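Local coordinates for protein SSD1 (Saccharomyces cerevisiae S288C, PDB 7AM1) that is a pseudonuclease of the RNase II family, an RNA-binding protein of the stress response that binds mRNA through an alternative recognition site and represses translation, at residues A[553-564]-A[652-661]; A[428-436]-A[663-671]. One frame throughout, in Å; residues are numbered along the deposited sequence.

In the fold
The chain holds the cold-shock, RNB and C-terminal regions of Ssd1, and all four segments lie in the RNB domain. Segment 428-436 comes first, where a loop runs into helix 432-438; contact 2 brings it against 663-671, at the start of helix 668-681, and so closes a loop of more than two hundred residues. Contact 1 is nested inside that loop, joining the middle of helix 544-568 to the irregular segment 652-661. Their second segments are nearly consecutive, and the contacts, centred about 20 Å apart, touch: Asp-669 of contact 2 packs against the backbone of His-659, Phe-660 and Thr-661 of contact 1.

Contact 1 of 2, residues A[553-564]-A[652-661]; sequences KRKVNSTVAEKI and LNLPIYTHFT
The amide nitrogen ND2 of Asn-557 spends both its hydrogens on the facing segment: one reaches Tyr-657 OH at 3.1 Å, nearly straight (158°) and close to the amide plane, the other Thr-661 OG1, also at 3.1 Å and more tilted. The amide oxygen OD1 accepts the backbone N of Phe-660 at 2.9 Å, the donor lying well above the carbonyl plane. With CG beside its own backbone N (chi1 -74°), the amide leans off helix 544-568 into the irregular chain, and it stands almost perpendicular to the phenol ring. With an alanine here, the N-H of Phe-660 would probably be left without that acceptor and the Tyr-657 and Thr-661 hydroxyls without this amide donor, with a gap beside the phenol where the amide had been.

Around this polar centre the packing is apolar. Val-560 sets CG2 over the middle of the Phe-660 ring in a CH-pi contact, 3.8 Å from its centroid, while Val-556 CG1 meets the same ring obliquely. Ala-561, small enough for close approach, lets the backbone of Tyr-657 and the methyl of Thr-658 settle against the helix. At the other flank Leu-652 CD2 lies over the middle of one face of the Arg-554 guanidinium; that charge is answered by Glu-526 and Glu-551.

Water joins the segments twice, once between Ser-558 OG and Ile-656 O, and once where Lys-553 NZ gives a hydrogen bond of 2.8 Å to a water that donates to Thr-661 O. Thr-658 O, by contrast, is buried without a partner. One amide of helix 544-568 thus fixes three features of the loop, the phenol of Tyr-657, the N-H of Phe-660 and the hydroxyl of Thr-661, while Tyr-657 bonds through its backbone to Arg-575.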
loop_
_atom_site.group_PDB
_atom_site.type_symbol
_atom_site.label_atom_id
_atom_site.label_comp_id
_atom_site.label_asym_id
_atom_site.label_seq_id
_atom_site.Cartn_x
_atom_site.Cartn_y
_atom_site.Cartn_z
ATOM N N LYS A 553 11.176 -16.118 -6.217
ATOM C CA LYS A 553 9.788 -16.445 -5.899
ATOM C C LYS A 553 8.843 -16.013 -7.014
ATOM O O LYS A 553 7.832 -16.681 -7.266
ATOM C CB LYS A 553 9.385 -15.788 -4.579
ATOM C CG LYS A 553 9.955 -16.474 -3.347
ATOM C CD LYS A 553 9.690 -15.680 -2.077
ATOM C CE LYS A 553 10.172 -16.433 -0.847
ATOM N NZ LYS A 553 9.926 -15.670 0.411
ATOM N N ARG A 554 9.134 -14.886 -7.673
ATOM C CA ARG A 554 8.298 -14.449 -8.787
ATOM C C ARG A 554 8.351 -15.456 -9.926
ATOM O O ARG A 554 7.331 -15.753 -10.560
ATOM C CB ARG A 554 8.743 -13.070 -9.273
ATOM C CG ARG A 554 8.318 -11.920 -8.350
ATOM C CD ARG A 554 8.966 -10.606 -8.744
ATOM N NE ARG A 554 8.448 -9.501 -7.939
ATOM C CZ ARG A 554 8.735 -8.221 -8.141
ATOM N NH1 ARG A 554 9.545 -7.868 -9.131
ATOM N NH2 ARG A 554 8.204 -7.293 -7.354
ATOM N N LYS A 555 9.533 -16.010 -10.184
ATOM C CA LYS A 555 9.652 -17.056 -11.189
ATOM C C LYS A 555 8.891 -18.303 -10.759
ATOM O O LYS A 555 8.160 -18.903 -11.557
ATOM C CB LYS A 555 11.129 -17.373 -11.433
ATOM C CG LYS A 555 11.375 -18.482 -12.455
ATOM C CD LYS A 555 10.908 -18.079 -13.845
ATOM C CE LYS A 555 10.830 -19.274 -14.764
ATOM N NZ LYS A 555 10.582 -18.877 -16.176
ATOM N N VAL A 556 9.053 -18.716 -9.499
ATOM C CA VAL A 556 8.339 -19.891 -9.005
ATOM C C VAL A 556 6.835 -19.701 -9.159
ATOM O O VAL A 556 6.134 -20.571 -9.686
ATOM C CB VAL A 556 8.723 -20.175 -7.541
ATOM C CG1 VAL A 556 7.823 -21.247 -6.955
ATOM C CG2 VAL A 556 10.195 -20.575 -7.442
ATOM N N ASN A 557 6.316 -18.560 -8.702
ATOM C CA ASN A 557 4.884 -18.302 -8.823
ATOM C C ASN A 557 4.447 -18.326 -10.282
ATOM O O ASN A 557 3.350 -18.796 -10.603
ATOM C CB ASN A 557 4.530 -16.952 -8.202
ATOM C CG ASN A 557 4.558 -16.971 -6.689
ATOM O OD1 ASN A 557 4.208 -17.967 -6.057
ATOM N ND2 ASN A 557 4.945 -15.851 -6.098
ATOM N N SER A 558 5.280 -17.786 -11.174
ATOM C CA SER A 558 4.980 -17.817 -12.600
ATOM C C SER A 558 4.870 -19.250 -13.104
ATOM O O SER A 558 3.965 -19.582 -13.880
ATOM C CB SER A 558 6.070 -17.062 -13.363
ATOM O OG SER A 558 5.897 -17.184 -14.761
ATOM N N THR A 559 5.793 -20.111 -12.675
ATOM C CA THR A 559 5.795 -21.500 -13.116
ATOM C C THR A 559 4.550 -22.228 -12.639
ATOM O O THR A 559 3.935 -22.988 -13.399
ATOM C CB THR A 559 7.059 -22.197 -12.607
ATOM O OG1 THR A 559 8.205 -21.607 -13.234
ATOM C CG2 THR A 559 7.019 -23.694 -12.895
ATOM N N VAL A 560 4.171 -22.015 -11.380
ATOM C CA VAL A 560 3.002 -22.688 -10.832
ATOM C C VAL A 560 1.735 -22.207 -11.529
ATOM O O VAL A 560 0.855 -23.013 -11.862
ATOM C CB VAL A 560 2.950 -22.474 -9.308
ATOM C CG1 VAL A 560 1.630 -22.961 -8.730
ATOM C CG2 VAL A 560 4.123 -23.199 -8.648
ATOM N N ALA A 561 1.630 -20.898 -11.786
ATOM C CA ALA A 561 0.467 -20.366 -12.493
ATOM C C ALA A 561 0.310 -21.015 -13.863
ATOM O O ALA A 561 -0.795 -21.408 -14.254
ATOM C CB ALA A 561 0.586 -18.848 -12.640
ATOM N N GLU A 562 1.409 -21.116 -14.617
ATOM C CA GLU A 562 1.367 -21.745 -15.934
ATOM C C GLU A 562 0.919 -23.196 -15.831
ATOM O O GLU A 562 0.117 -23.670 -16.646
ATOM C CB GLU A 562 2.750 -21.653 -16.582
ATOM C CG GLU A 562 3.156 -20.234 -16.956
ATOM C CD GLU A 562 4.611 -20.112 -17.395
ATOM O OE1 GLU A 562 5.356 -21.110 -17.300
ATOM O OE2 GLU A 562 5.014 -19.002 -17.809
ATOM N N LYS A 563 1.416 -23.909 -14.820
ATOM C CA LYS A 563 1.095 -25.321 -14.666
ATOM C C LYS A 563 -0.379 -25.535 -14.344
ATOM O O LYS A 563 -1.041 -26.372 -14.969
ATOM C CB LYS A 563 1.976 -25.936 -13.577
ATOM C CG LYS A 563 1.694 -27.406 -13.325
ATOM C CD LYS A 563 2.926 -28.132 -12.826
ATOM C CE LYS A 563 4.001 -28.208 -13.905
ATOM N N ILE A 564 -0.912 -24.799 -13.361
ATOM C CA ILE A 564 -2.291 -25.047 -12.945
ATOM C C ILE A 564 -3.275 -24.569 -14.005
ATOM O O ILE A 564 -4.348 -25.160 -14.169
ATOM C CB ILE A 564 -2.599 -24.417 -11.571
ATOM C CG1 ILE A 564 -2.482 -22.895 -11.619
ATOM C CG2 ILE A 564 -1.683 -25.015 -10.504
ATOM C CD1 ILE A 564 -2.861 -22.207 -10.300
ATOM N N LEU A 652 4.568 -6.650 -13.057
ATOM C CA LEU A 652 5.603 -7.674 -13.135
ATOM C C LEU A 652 5.948 -8.060 -14.568
ATOM O O LEU A 652 6.809 -8.924 -14.771
ATOM C CB LEU A 652 5.167 -8.928 -12.372
ATOM C CG LEU A 652 4.947 -8.783 -10.869
ATOM C CD1 LEU A 652 4.423 -10.080 -10.266
ATOM C CD2 LEU A 652 6.217 -8.356 -10.178
ATOM N N ASN A 653 5.282 -7.465 -15.556
ATOM C CA ASN A 653 5.504 -7.786 -16.966
ATOM C C ASN A 653 5.375 -9.285 -17.216
ATOM O O ASN A 653 6.141 -9.878 -17.980
ATOM C CB ASN A 653 6.864 -7.281 -17.443
ATOM C CG ASN A 653 6.982 -7.284 -18.950
ATOM O OD1 ASN A 653 6.036 -6.937 -19.653
ATOM N ND2 ASN A 653 8.135 -7.698 -19.456
ATOM N N LEU A 654 4.399 -9.910 -16.555
ATOM C CA LEU A 654 4.197 -11.345 -16.692
ATOM C C LEU A 654 2.862 -11.659 -17.360
ATOM O O LEU A 654 1.852 -11.009 -17.063
ATOM C CB LEU A 654 4.260 -12.033 -15.322
ATOM C CG LEU A 654 5.677 -12.150 -14.753
ATOM C CD1 LEU A 654 5.652 -12.750 -13.359
ATOM C CD2 LEU A 654 6.572 -12.975 -15.672
ATOM N N PRO A 655 2.836 -12.633 -18.282
ATOM C CA PRO A 655 1.573 -12.967 -18.966
ATOM C C PRO A 655 0.590 -13.728 -18.096
ATOM O O PRO A 655 -0.608 -13.757 -18.415
ATOM C CB PRO A 655 2.035 -13.829 -20.152
ATOM C CG PRO A 655 3.300 -14.460 -19.672
ATOM C CD PRO A 655 3.962 -13.452 -18.772
ATOM N N ILE A 656 1.061 -14.372 -17.030
ATOM C CA ILE A 656 0.194 -15.108 -16.121
ATOM C C ILE A 656 0.918 -15.196 -14.788
ATOM O O ILE A 656 2.151 -15.177 -14.733
ATOM C CB ILE A 656 -0.158 -16.503 -16.697
ATOM C CG1 ILE A 656 -1.337 -17.126 -15.944
ATOM C CG2 ILE A 656 1.052 -17.432 -16.645
ATOM C CD1 ILE A 656 -1.916 -18.359 -16.645
ATOM N N TYR A 657 0.151 -15.264 -13.707
ATOM C CA TYR A 657 0.741 -15.225 -12.378
ATOM C C TYR A 657 -0.257 -15.807 -11.391
ATOM O O TYR A 657 -1.454 -15.908 -11.673
ATOM C CB TYR A 657 1.133 -13.786 -11.995
ATOM C CG TYR A 657 2.155 -13.672 -10.884
ATOM C CD1 TYR A 657 3.440 -14.188 -11.044
ATOM C CD2 TYR A 657 1.859 -13.010 -9.695
ATOM C CE1 TYR A 657 4.382 -14.089 -10.044
ATOM C CE2 TYR A 657 2.803 -12.901 -8.685
ATOM C CZ TYR A 657 4.067 -13.444 -8.871
ATOM O OH TYR A 657 5.022 -13.349 -7.882
ATOM N N THR A 658 0.263 -16.204 -10.235
ATOM C CA THR A 658 -0.560 -16.558 -9.088
ATOM C C THR A 658 0.315 -16.478 -7.844
ATOM O O THR A 658 1.478 -16.061 -7.907
ATOM C CB THR A 658 -1.195 -17.946 -9.232
ATOM O OG1 THR A 658 -2.158 -18.124 -8.182
ATOM C CG2 THR A 658 -0.151 -19.050 -9.141
ATOM N N HIS A 659 -0.242 -16.891 -6.709
ATOM C CA HIS A 659 0.453 -16.849 -5.430
ATOM C C HIS A 659 0.568 -18.253 -4.861
ATOM O O HIS A 659 -0.445 -18.899 -4.564
ATOM C CB HIS A 659 -0.259 -15.917 -4.452
ATOM C CG HIS A 659 0.180 -14.493 -4.565
ATOM N ND1 HIS A 659 -0.363 -13.487 -3.798
ATOM C CD2 HIS A 659 1.120 -13.908 -5.345
ATOM C CE1 HIS A 659 0.212 -12.340 -4.112
ATOM N NE2 HIS A 659 1.121 -12.568 -5.043
ATOM N N PHE A 660 1.810 -18.704 -4.698
ATOM C CA PHE A 660 2.143 -20.051 -4.256
ATOM C C PHE A 660 3.207 -20.075 -3.168
ATOM O O PHE A 660 3.241 -21.043 -2.398
ATOM C CB PHE A 660 2.608 -20.877 -5.473
ATOM C CG PHE A 660 3.400 -22.120 -5.145
ATOM C CD1 PHE A 660 2.766 -23.345 -4.994
ATOM C CD2 PHE A 660 4.784 -22.076 -5.059
ATOM C CE1 PHE A 660 3.495 -24.496 -4.722
ATOM C CE2 PHE A 660 5.520 -23.223 -4.785
ATOM C CZ PHE A 660 4.873 -24.434 -4.619
ATOM N N THR A 661 4.013 -19.018 -3.024
ATOM C CA THR A 661 5.247 -19.059 -2.249
ATOM C C THR A 661 5.101 -18.623 -0.791
ATOM O O THR A 661 6.112 -18.580 -0.082
ATOM C CB THR A 661 6.322 -18.174 -2.916
ATOM O OG1 THR A 661 5.755 -16.906 -3.283
ATOM C CG2 THR A 661 6.915 -18.851 -4.160
HETATM O O HOH W 1 7.292 -16.264 0.977
HETATM O O HOH W 2 4.334 -15.915 -16.193
#

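Contact 2 of 2, residues A[428-436]-A[663-671]; sequences NLLPQSFND and PMRRYADHV
The imidazole of His-670 meets Leu-429 and Leu-430 obliquely, with Leu-430 CD2 4.0 Å from its CE1, while one face lies against Tyr-667 CD1 near the rim and its edge points at Pro-663 O. This is the turn into helix 668-681 of the RNB domain, and its PMRRYAD belongs to the signature sequence of the RNase II family. NE2 of His-670 donates to Pro-663 O at 2.8 Å, nearly in the ring plane, so the ring is held in one rotation and presents a fixed surface to the leucines. Close by, Arg-666 grips Asp-669 side-on, NE to one carboxylate oxygen and NH2 to the other; its NH1 turns to Asp-530.

Leucine suits the facing position because its branched, apolar end can pack into the bend of the turn without needing a polar partner there. With CG anti to the backbone N (chi1 176°), the branch of Leu-429 is directed at the bend, and CD2 comes 3.6 Å from Arg-666 N and within touch of Tyr-667 and His-670. Leu-430 crosses Met-664 at about a right angle, its CD1 3.9 Å from SD. The flexible thioether, folded at chi2 (-63°) and chi3 (-81°), brings CE back against helix 432-438, 3.8 Å from Asn-435 OD1, although the bond from CA to CB of Met-664 points away from segment 428-436. Helix 408-416 packs on both leucines and on Tyr-667.

Direct contact here is by packing, and polar linkage falls to one water: it accepts from Leu-430 N and donates to Asn-435 OD1 and, at 2.6 Å, to Met-664 O.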
loop_
_atom_site.group_PDB
_atom_site.type_symbol
_atom_site.label_atom_id
_atom_site.label_comp_id
_atom_site.label_asym_id
_atom_site.label_seq_id
_atom_site.Cartn_x
_atom_site.Cartn_y
_atom_site.Cartn_z
ATOM N N ASN A 428 -0.811 -13.476 12.824
ATOM C CA ASN A 428 -0.597 -14.660 12.012
ATOM C C ASN A 428 -1.807 -14.944 11.126
ATOM O O ASN A 428 -2.925 -14.499 11.392
ATOM C CB ASN A 428 -0.349 -15.892 12.885
ATOM C CG ASN A 428 0.854 -15.749 13.782
ATOM O OD1 ASN A 428 1.847 -15.113 13.422
ATOM N ND2 ASN A 428 0.779 -16.358 14.962
ATOM N N LEU A 429 -1.576 -15.717 10.067
ATOM C CA LEU A 429 -2.695 -16.331 9.364
ATOM C C LEU A 429 -3.201 -17.544 10.134
ATOM O O LEU A 429 -4.410 -17.707 10.334
ATOM C CB LEU A 429 -2.279 -16.734 7.949
ATOM C CG LEU A 429 -3.324 -17.486 7.119
ATOM C CD1 LEU A 429 -4.538 -16.607 6.869
ATOM C CD2 LEU A 429 -2.727 -17.972 5.806
ATOM N N LEU A 430 -2.284 -18.379 10.590
ATOM C CA LEU A 430 -2.568 -19.671 11.191
ATOM C C LEU A 430 -2.409 -19.612 12.700
ATOM O O LEU A 430 -1.896 -18.635 13.252
ATOM C CB LEU A 430 -1.626 -20.725 10.605
ATOM C CG LEU A 430 -1.702 -20.893 9.086
ATOM C CD1 LEU A 430 -0.532 -21.717 8.574
ATOM C CD2 LEU A 430 -3.024 -21.530 8.694
ATOM N N PRO A 431 -2.850 -20.650 13.409
ATOM C CA PRO A 431 -2.576 -20.719 14.848
ATOM C C PRO A 431 -1.080 -20.721 15.113
ATOM O O PRO A 431 -0.285 -21.220 14.313
ATOM C CB PRO A 431 -3.224 -22.042 15.277
ATOM C CG PRO A 431 -4.248 -22.328 14.228
ATOM C CD PRO A 431 -3.672 -21.784 12.949
ATOM N N GLN A 432 -0.702 -20.155 16.264
ATOM C CA GLN A 432 0.704 -20.114 16.645
ATOM C C GLN A 432 1.335 -21.496 16.568
ATOM O O GLN A 432 2.499 -21.637 16.174
ATOM C CB GLN A 432 0.848 -19.554 18.060
ATOM C CG GLN A 432 1.396 -18.144 18.115
ATOM C CD GLN A 432 2.802 -18.050 17.564
ATOM O OE1 GLN A 432 3.527 -19.042 17.515
ATOM N NE2 GLN A 432 3.194 -16.855 17.139
ATOM N N SER A 433 0.571 -22.533 16.925
ATOM C CA SER A 433 1.099 -23.891 16.908
ATOM C C SER A 433 1.550 -24.305 15.514
ATOM O O SER A 433 2.492 -25.094 15.379
ATOM C CB SER A 433 0.040 -24.864 17.431
ATOM O OG SER A 433 -1.128 -24.823 16.628
ATOM N N PHE A 434 0.897 -23.792 14.469
ATOM C CA PHE A 434 1.316 -24.105 13.108
ATOM C C PHE A 434 2.630 -23.415 12.768
ATOM O O PHE A 434 3.543 -24.033 12.209
ATOM C CB PHE A 434 0.229 -23.700 12.112
ATOM C CG PHE A 434 -0.892 -24.691 12.001
ATOM C CD1 PHE A 434 -1.726 -24.941 13.078
ATOM C CD2 PHE A 434 -1.120 -25.362 10.814
ATOM C CE1 PHE A 434 -2.760 -25.849 12.976
ATOM C CE2 PHE A 434 -2.153 -26.270 10.703
ATOM C CZ PHE A 434 -2.974 -26.515 11.786
ATOM N N ASN A 435 2.738 -22.123 13.088
ATOM C CA ASN A 435 3.985 -21.399 12.869
ATOM C C ASN A 435 5.156 -22.117 13.522
ATOM O O ASN A 435 6.176 -22.389 12.878
ATOM C CB ASN A 435 3.861 -19.978 13.421
ATOM C CG ASN A 435 2.981 -19.093 12.567
ATOM O OD1 ASN A 435 2.173 -19.574 11.778
ATOM N ND2 ASN A 435 3.130 -17.787 12.728
ATOM N N ASP A 436 5.018 -22.442 14.810
ATOM C CA ASP A 436 6.117 -23.042 15.558
ATOM C C ASP A 436 6.518 -24.396 14.980
ATOM O O ASP A 436 7.711 -24.687 14.837
ATOM C CB ASP A 436 5.720 -23.191 17.028
ATOM C CG ASP A 436 5.558 -21.856 17.736
ATOM O OD1 ASP A 436 5.886 -20.804 17.143
ATOM O OD2 ASP A 436 5.085 -21.862 18.892
ATOM N N PRO A 663 2.317 -19.650 1.781
ATOM C CA PRO A 663 1.110 -20.226 2.399
ATOM C C PRO A 663 0.994 -19.981 3.896
ATOM O O PRO A 663 -0.104 -20.146 4.444
ATOM C CB PRO A 663 1.249 -21.724 2.094
ATOM C CG PRO A 663 2.739 -21.933 2.056
ATOM C CD PRO A 663 3.269 -20.696 1.363
ATOM N N MET A 664 2.073 -19.606 4.583
ATOM C CA MET A 664 1.976 -19.328 6.010
ATOM C C MET A 664 1.344 -17.975 6.309
ATOM O O MET A 664 0.990 -17.724 7.465
ATOM C CB MET A 664 3.356 -19.396 6.667
ATOM C CG MET A 664 4.037 -20.753 6.555
ATOM S SD MET A 664 3.127 -22.069 7.391
ATOM C CE MET A 664 3.627 -21.817 9.089
ATOM N N ARG A 665 1.194 -17.098 5.308
ATOM C CA ARG A 665 0.611 -15.781 5.530
ATOM C C ARG A 665 -0.473 -15.391 4.535
ATOM O O ARG A 665 -1.127 -14.363 4.747
ATOM C CB ARG A 665 1.703 -14.695 5.512
ATOM C CG ARG A 665 2.652 -14.736 4.313
ATOM C CD ARG A 665 3.655 -13.591 4.387
ATOM N NE ARG A 665 4.493 -13.477 3.200
ATOM C CZ ARG A 665 4.158 -12.802 2.102
ATOM N NH1 ARG A 665 2.980 -12.191 2.015
ATOM N NH2 ARG A 665 5.002 -12.753 1.078
ATOM N N ARG A 666 -0.698 -16.173 3.479
ATOM C CA ARG A 666 -1.730 -15.898 2.487
ATOM C C ARG A 666 -2.608 -17.130 2.311
ATOM O O ARG A 666 -2.104 -18.219 2.018
ATOM C CB ARG A 666 -1.116 -15.510 1.140
ATOM C CG ARG A 666 -0.139 -14.358 1.199
ATOM C CD ARG A 666 0.221 -13.888 -0.213
ATOM N NE ARG A 666 0.848 -14.955 -1.000
ATOM C CZ ARG A 666 1.989 -14.836 -1.681
ATOM N NH1 ARG A 666 2.654 -13.687 -1.693
ATOM N NH2 ARG A 666 2.465 -15.874 -2.359
ATOM N N TYR A 667 -3.922 -16.959 2.475
ATOM C CA TYR A 667 -4.813 -18.097 2.290
ATOM C C TYR A 667 -5.007 -18.447 0.819
ATOM O O TYR A 667 -5.279 -19.607 0.500
ATOM C CB TYR A 667 -6.184 -17.843 2.919
ATOM C CG TYR A 667 -7.041 -19.084 2.887
ATOM C CD1 TYR A 667 -6.923 -20.053 3.874
ATOM C CD2 TYR A 667 -7.930 -19.313 1.845
ATOM C CE1 TYR A 667 -7.685 -21.203 3.839
ATOM C CE2 TYR A 667 -8.696 -20.461 1.801
ATOM C CZ TYR A 667 -8.569 -21.402 2.799
ATOM O OH TYR A 667 -9.333 -22.542 2.755
ATOM N N ALA A 668 -4.891 -17.473 -0.089
ATOM C CA ALA A 668 -5.014 -17.788 -1.508
ATOM C C ALA A 668 -4.049 -18.901 -1.899
ATOM O O ALA A 668 -4.391 -19.785 -2.696
ATOM C CB ALA A 668 -4.756 -16.539 -2.352
ATOM N N ASP A 669 -2.841 -18.882 -1.328
ATOM C CA ASP A 669 -1.855 -19.916 -1.615
ATOM C C ASP A 669 -2.355 -21.297 -1.219
ATOM O O ASP A 669 -1.978 -22.294 -1.847
ATOM C CB ASP A 669 -0.542 -19.596 -0.895
ATOM C CG ASP A 669 0.113 -18.323 -1.410
ATOM O OD1 ASP A 669 -0.593 -17.297 -1.495
ATOM O OD2 ASP A 669 1.326 -18.338 -1.714
ATOM N N HIS A 670 -3.191 -21.386 -0.179
ATOM C CA HIS A 670 -3.764 -22.676 0.192
ATOM C C HIS A 670 -4.589 -23.243 -0.953
ATOM O O HIS A 670 -4.457 -24.419 -1.305
ATOM C CB HIS A 670 -4.626 -22.545 1.448
ATOM C CG HIS A 670 -3.841 -22.298 2.696
ATOM N ND1 HIS A 670 -4.128 -22.924 3.890
ATOM C CD2 HIS A 670 -2.777 -21.495 2.936
ATOM C CE1 HIS A 670 -3.275 -22.517 4.812
ATOM N NE2 HIS A 670 -2.445 -21.650 4.260
ATOM N N VAL A 671 -5.457 -22.416 -1.540
ATOM C CA VAL A 671 -6.246 -22.854 -2.686
ATOM C C VAL A 671 -5.327 -23.273 -3.826
ATOM O O VAL A 671 -5.514 -24.324 -4.448
ATOM C CB VAL A 671 -7.215 -21.740 -3.125
ATOM C CG1 VAL A 671 -8.054 -22.205 -4.300
ATOM C CG2 VAL A 671 -8.105 -21.304 -1.962
HETATM O O HOH W 3 0.621 -17.989 9.976
#